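Local coordinates for FAD-binding oxidoreductase (Gulosibacter chungangensis, PDB 7PBG), which oxidises 4-ethylphenol with a covalently bound FAD cofactor, a dehydrogenation that yields 4-vinylphenol, at residues 239-252 / 314-328. Residues are numbered along the deposited sequence; the frame is centred on the assembly and turned at random.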
# COMPACT_ATOMS: atom_id res chain seq x y z
N PRO A 239 -0.38 -23.13 1.98
CA PRO A 239 0.85 -23.81 1.57
C PRO A 239 0.77 -25.29 1.90
O PRO A 239 -0.12 -25.74 2.57
CB PRO A 239 1.96 -23.12 2.38
CG PRO A 239 1.24 -22.65 3.63
CD PRO A 239 -0.21 -22.42 3.26
N PRO A 240 1.68 -26.11 1.34
CA PRO A 240 1.62 -27.55 1.60
C PRO A 240 1.69 -27.94 3.09
O PRO A 240 0.97 -28.85 3.56
CB PRO A 240 2.85 -28.09 0.85
CG PRO A 240 3.20 -27.05 -0.17
CD PRO A 240 2.66 -25.71 0.35
N GLU A 241 2.55 -27.26 3.85
CA GLU A 241 2.78 -27.52 5.28
C GLU A 241 3.08 -26.23 6.00
O GLU A 241 3.52 -25.28 5.34
CB GLU A 241 3.96 -28.49 5.41
CG GLU A 241 3.96 -29.26 6.68
CD GLU A 241 4.69 -30.60 6.63
OE1 GLU A 241 4.96 -31.15 5.54
OE2 GLU A 241 4.93 -31.09 7.68
N MET A 242 2.88 -26.23 7.32
CA MET A 242 3.25 -25.11 8.19
C MET A 242 3.77 -25.70 9.50
O MET A 242 3.20 -26.70 9.99
CB MET A 242 2.05 -24.21 8.44
CG MET A 242 1.54 -23.62 7.19
SD MET A 242 0.16 -22.47 7.35
CE MET A 242 -1.19 -23.66 7.34
N LEU A 243 4.83 -25.13 10.03
CA LEU A 243 5.46 -25.60 11.28
C LEU A 243 5.87 -24.42 12.13
O LEU A 243 6.58 -23.49 11.58
CB LEU A 243 6.66 -26.48 10.92
CG LEU A 243 7.40 -27.09 12.10
CD1 LEU A 243 6.57 -28.17 12.76
CD2 LEU A 243 8.72 -27.67 11.63
N SER A 244 5.39 -24.39 13.35
CA SER A 244 5.62 -23.29 14.29
C SER A 244 6.71 -23.63 15.29
O SER A 244 7.05 -24.80 15.52
CB SER A 244 4.38 -22.88 15.01
OG SER A 244 3.44 -22.40 14.12
N PHE A 245 7.27 -22.59 15.88
CA PHE A 245 8.34 -22.74 16.85
C PHE A 245 8.21 -21.72 17.97
O PHE A 245 7.60 -20.63 17.81
CB PHE A 245 9.67 -22.65 16.14
CG PHE A 245 9.88 -21.39 15.36
CD1 PHE A 245 10.40 -20.24 15.95
CD2 PHE A 245 9.61 -21.36 14.01
CE1 PHE A 245 10.62 -19.12 15.17
CE2 PHE A 245 9.83 -20.23 13.24
CZ PHE A 245 10.35 -19.11 13.83
N ALA A 246 8.80 -22.10 19.09
CA ALA A 246 8.94 -21.25 20.29
C ALA A 246 10.42 -21.26 20.62
O ALA A 246 11.06 -22.34 20.56
CB ALA A 246 8.11 -21.76 21.44
N ILE A 247 10.96 -20.11 20.92
CA ILE A 247 12.38 -19.98 21.33
C ILE A 247 12.42 -19.26 22.66
O ILE A 247 11.90 -18.16 22.73
CB ILE A 247 13.25 -19.27 20.28
CG1 ILE A 247 12.80 -19.59 18.84
CG2 ILE A 247 14.68 -19.67 20.53
CD1 ILE A 247 13.64 -18.96 17.80
N TYR A 248 12.94 -19.93 23.66
CA TYR A 248 12.92 -19.42 25.05
C TYR A 248 14.30 -18.87 25.40
O TYR A 248 15.30 -19.59 25.25
CB TYR A 248 12.53 -20.52 26.01
CG TYR A 248 11.27 -21.23 25.60
CD1 TYR A 248 10.04 -20.61 25.70
CD2 TYR A 248 11.31 -22.51 25.12
CE1 TYR A 248 8.87 -21.24 25.34
CE2 TYR A 248 10.15 -23.18 24.76
CZ TYR A 248 8.93 -22.54 24.89
OH TYR A 248 7.81 -23.22 24.54
N PHE A 249 14.33 -17.68 25.98
CA PHE A 249 15.60 -17.04 26.38
C PHE A 249 15.55 -16.86 27.89
O PHE A 249 14.52 -16.40 28.44
CB PHE A 249 15.76 -15.75 25.60
CG PHE A 249 15.82 -15.99 24.12
CD1 PHE A 249 17.00 -16.33 23.51
CD2 PHE A 249 14.64 -16.03 23.37
CE1 PHE A 249 17.03 -16.62 22.16
CE2 PHE A 249 14.68 -16.27 22.01
CZ PHE A 249 15.87 -16.59 21.41
N GLU A 250 16.64 -17.23 28.55
CA GLU A 250 16.69 -17.38 30.02
C GLU A 250 16.84 -16.02 30.71
O GLU A 250 16.78 -15.99 31.95
CB GLU A 250 17.80 -18.38 30.37
CG GLU A 250 19.18 -17.81 30.25
CD GLU A 250 20.30 -18.73 30.73
OE1 GLU A 250 20.00 -19.88 31.02
OE2 GLU A 250 21.46 -18.28 30.74
N ASN A 251 17.26 -14.97 29.99
CA ASN A 251 17.65 -13.71 30.66
C ASN A 251 16.78 -12.56 30.15
O ASN A 251 16.62 -12.43 28.93
CB ASN A 251 19.14 -13.45 30.43
CG ASN A 251 19.74 -12.54 31.47
OD1 ASN A 251 19.22 -11.46 31.81
ND2 ASN A 251 20.86 -12.99 32.02
N GLU A 252 16.34 -11.68 31.04
CA GLU A 252 15.68 -10.44 30.61
C GLU A 252 16.61 -9.66 29.69
O GLU A 252 16.12 -8.87 28.86
CB GLU A 252 15.33 -9.52 31.77
CG GLU A 252 14.05 -9.90 32.42
CD GLU A 252 13.49 -8.84 33.34
OE1 GLU A 252 13.84 -7.66 33.16
OE2 GLU A 252 12.67 -9.21 34.21
N GLY A 314 7.95 -23.19 32.38
CA GLY A 314 8.98 -23.81 31.54
C GLY A 314 9.18 -23.03 30.25
O GLY A 314 9.37 -23.67 29.21
N ILE A 315 9.21 -21.71 30.32
CA ILE A 315 9.41 -20.84 29.13
C ILE A 315 10.70 -20.00 29.31
O ILE A 315 11.73 -20.57 29.70
CB ILE A 315 8.09 -20.08 28.83
CG1 ILE A 315 7.60 -19.21 29.99
CG2 ILE A 315 7.00 -21.09 28.49
CD1 ILE A 315 6.33 -18.47 29.66
N GLY A 316 10.67 -18.72 29.00
CA GLY A 316 11.85 -17.84 29.16
C GLY A 316 11.38 -16.49 29.63
O GLY A 316 10.19 -16.22 29.54
N HIS A 317 12.31 -15.62 30.02
CA HIS A 317 11.95 -14.20 30.26
C HIS A 317 11.49 -13.54 28.96
O HIS A 317 10.71 -12.56 29.04
CB HIS A 317 13.17 -13.49 30.86
CG HIS A 317 13.30 -13.75 32.31
ND1 HIS A 317 12.45 -13.17 33.24
CD2 HIS A 317 14.11 -14.57 33.02
CE1 HIS A 317 12.76 -13.61 34.44
NE2 HIS A 317 13.77 -14.47 34.34
N TRP A 318 12.02 -13.99 27.81
CA TRP A 318 11.61 -13.61 26.44
C TRP A 318 11.30 -14.91 25.72
O TRP A 318 12.05 -15.90 25.90
CB TRP A 318 12.68 -12.80 25.70
CG TRP A 318 12.89 -11.47 26.34
CD1 TRP A 318 13.92 -11.09 27.14
CD2 TRP A 318 11.98 -10.35 26.28
NE1 TRP A 318 13.71 -9.80 27.58
CE2 TRP A 318 12.55 -9.32 27.06
CE3 TRP A 318 10.78 -10.11 25.61
CZ2 TRP A 318 11.94 -8.06 27.19
CZ3 TRP A 318 10.17 -8.89 25.74
CH2 TRP A 318 10.76 -7.88 26.51
N ILE A 319 10.22 -14.89 24.95
CA ILE A 319 9.86 -16.01 24.07
C ILE A 319 9.67 -15.43 22.67
O ILE A 319 8.92 -14.44 22.49
CB ILE A 319 8.58 -16.70 24.57
CG1 ILE A 319 8.59 -16.99 26.07
CG2 ILE A 319 8.32 -17.93 23.74
CD1 ILE A 319 7.99 -15.91 26.93
N VAL A 320 10.31 -16.05 21.71
CA VAL A 320 10.08 -15.83 20.26
C VAL A 320 9.11 -16.90 19.78
O VAL A 320 9.38 -18.05 20.01
CB VAL A 320 11.37 -15.82 19.44
CG1 VAL A 320 11.11 -15.75 17.95
CG2 VAL A 320 12.27 -14.68 19.93
N TYR A 321 8.04 -16.48 19.13
CA TYR A 321 7.16 -17.39 18.38
C TYR A 321 7.20 -17.02 16.90
O TYR A 321 7.06 -15.84 16.56
CB TYR A 321 5.72 -17.28 18.89
CG TYR A 321 5.54 -17.76 20.30
CD1 TYR A 321 5.47 -19.12 20.59
CD2 TYR A 321 5.41 -16.87 21.35
CE1 TYR A 321 5.28 -19.57 21.88
CE2 TYR A 321 5.28 -17.32 22.65
CZ TYR A 321 5.17 -18.66 22.91
OH TYR A 321 5.00 -19.05 24.21
N GLY A 322 7.34 -18.03 16.06
CA GLY A 322 7.29 -17.91 14.61
C GLY A 322 6.72 -19.16 13.94
O GLY A 322 6.46 -20.17 14.62
N THR A 323 6.60 -19.08 12.63
CA THR A 323 6.08 -20.17 11.77
C THR A 323 6.77 -20.13 10.41
O THR A 323 7.09 -19.06 9.87
CB THR A 323 4.55 -20.09 11.67
OG1 THR A 323 3.99 -20.07 12.97
CG2 THR A 323 3.99 -21.23 10.83
N CYS A 324 7.07 -21.31 9.90
CA CYS A 324 7.60 -21.55 8.55
C CYS A 324 6.49 -22.20 7.71
O CYS A 324 5.62 -22.99 8.23
CB CYS A 324 8.83 -22.43 8.63
SG CYS A 324 10.25 -21.50 9.26
N TYR A 325 6.48 -21.82 6.44
CA TYR A 325 5.41 -22.16 5.47
C TYR A 325 6.03 -22.75 4.22
O TYR A 325 6.97 -22.14 3.68
CB TYR A 325 4.62 -20.91 5.06
CG TYR A 325 4.09 -20.12 6.22
CD1 TYR A 325 2.77 -20.25 6.64
CD2 TYR A 325 4.91 -19.29 6.96
CE1 TYR A 325 2.26 -19.53 7.71
CE2 TYR A 325 4.42 -18.60 8.06
CZ TYR A 325 3.08 -18.69 8.42
OH TYR A 325 2.61 -17.99 9.52
N GLY A 326 5.47 -23.84 3.73
CA GLY A 326 5.81 -24.33 2.38
C GLY A 326 5.89 -25.84 2.37
O GLY A 326 5.47 -26.48 3.32
N PRO A 327 6.50 -26.40 1.32
CA PRO A 327 6.81 -27.81 1.32
C PRO A 327 7.84 -28.09 2.41
O PRO A 327 8.65 -27.21 2.75
CB PRO A 327 7.39 -28.07 -0.07
CG PRO A 327 7.91 -26.74 -0.53
CD PRO A 327 7.13 -25.66 0.21
N ARG A 328 7.86 -29.32 2.90
CA ARG A 328 8.75 -29.71 4.01
C ARG A 328 10.22 -29.45 3.68
O ARG A 328 10.97 -29.08 4.60
CB ARG A 328 8.50 -31.15 4.44
CG ARG A 328 9.04 -31.47 5.82
CD ARG A 328 8.47 -30.63 6.95
NE ARG A 328 9.12 -30.91 8.22
CZ ARG A 328 8.51 -31.18 9.39
NH1 ARG A 328 7.18 -31.13 9.51
NH2 ARG A 328 9.27 -31.42 10.45
O HOH W 1 5.45 -31.01 2.47
O HOH W 2 5.48 -21.86 24.76
O HOH W 3 11.12 -10.73 32.96
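F245 lays its ring across the backbone of G322, with G322 CA 3.7 Å from the ring centroid, a CH-pi contact over the face. The ring swings there because CG stands between the backbone N and the carbonyl carbon (chi1 56°), and a CB on G322 would collide with CZ. V320 CG1 meets the ring edge, and C324 SG lies obliquely beside CE2. Trimming this F245 side chain to an alanine would probably leave a gap over G322 CA and C324 SG without its ring contact. Strands 241-249 and 318-326 run antiparallel, joined by paired backbone bonds at L243 with C324, F245 with G322 and I247 with V320. At F249 two residues, H317 and W318, face one: F249 N donates to W318 O, and H317 N gives a weak bond to F249 O, a classic beta bulge.

On the other face S244 OG and T323 OG1 share a hydrogen bond of 2.7 Å; H372 and N375 also bind these hydroxyls, respectively. Further along, M242 SD sits 3.5 Å from Y325 CD1, an oblique Met-aromatic contact. A water links the hydroxyls of Y248 and Y321, the latter also bonded to D284.

Polar contacts close both ends. R328 NH1 forms a salt bridge with E241 OE2 (2.9 Å), approaching from above the carboxylate plane, while L243 CD2 lies over a guanidinium face; D332 and E354 hold the other guanidinium nitrogens. W318 NE1 donates to E252 O at 2.9 Å.

The pair belongs to a large antiparallel sheet, consistent with the substrate (cap) domain of vanillyl-alcohol oxidase-type flavoproteins, between strands 349-352, beside 241-249, and 277-280, beside 318-326. Helices 255-266 and 328-342 pack on the face of F249, V320 and C324; from the opposite face, Y325 approaches the FAD-binding Y169.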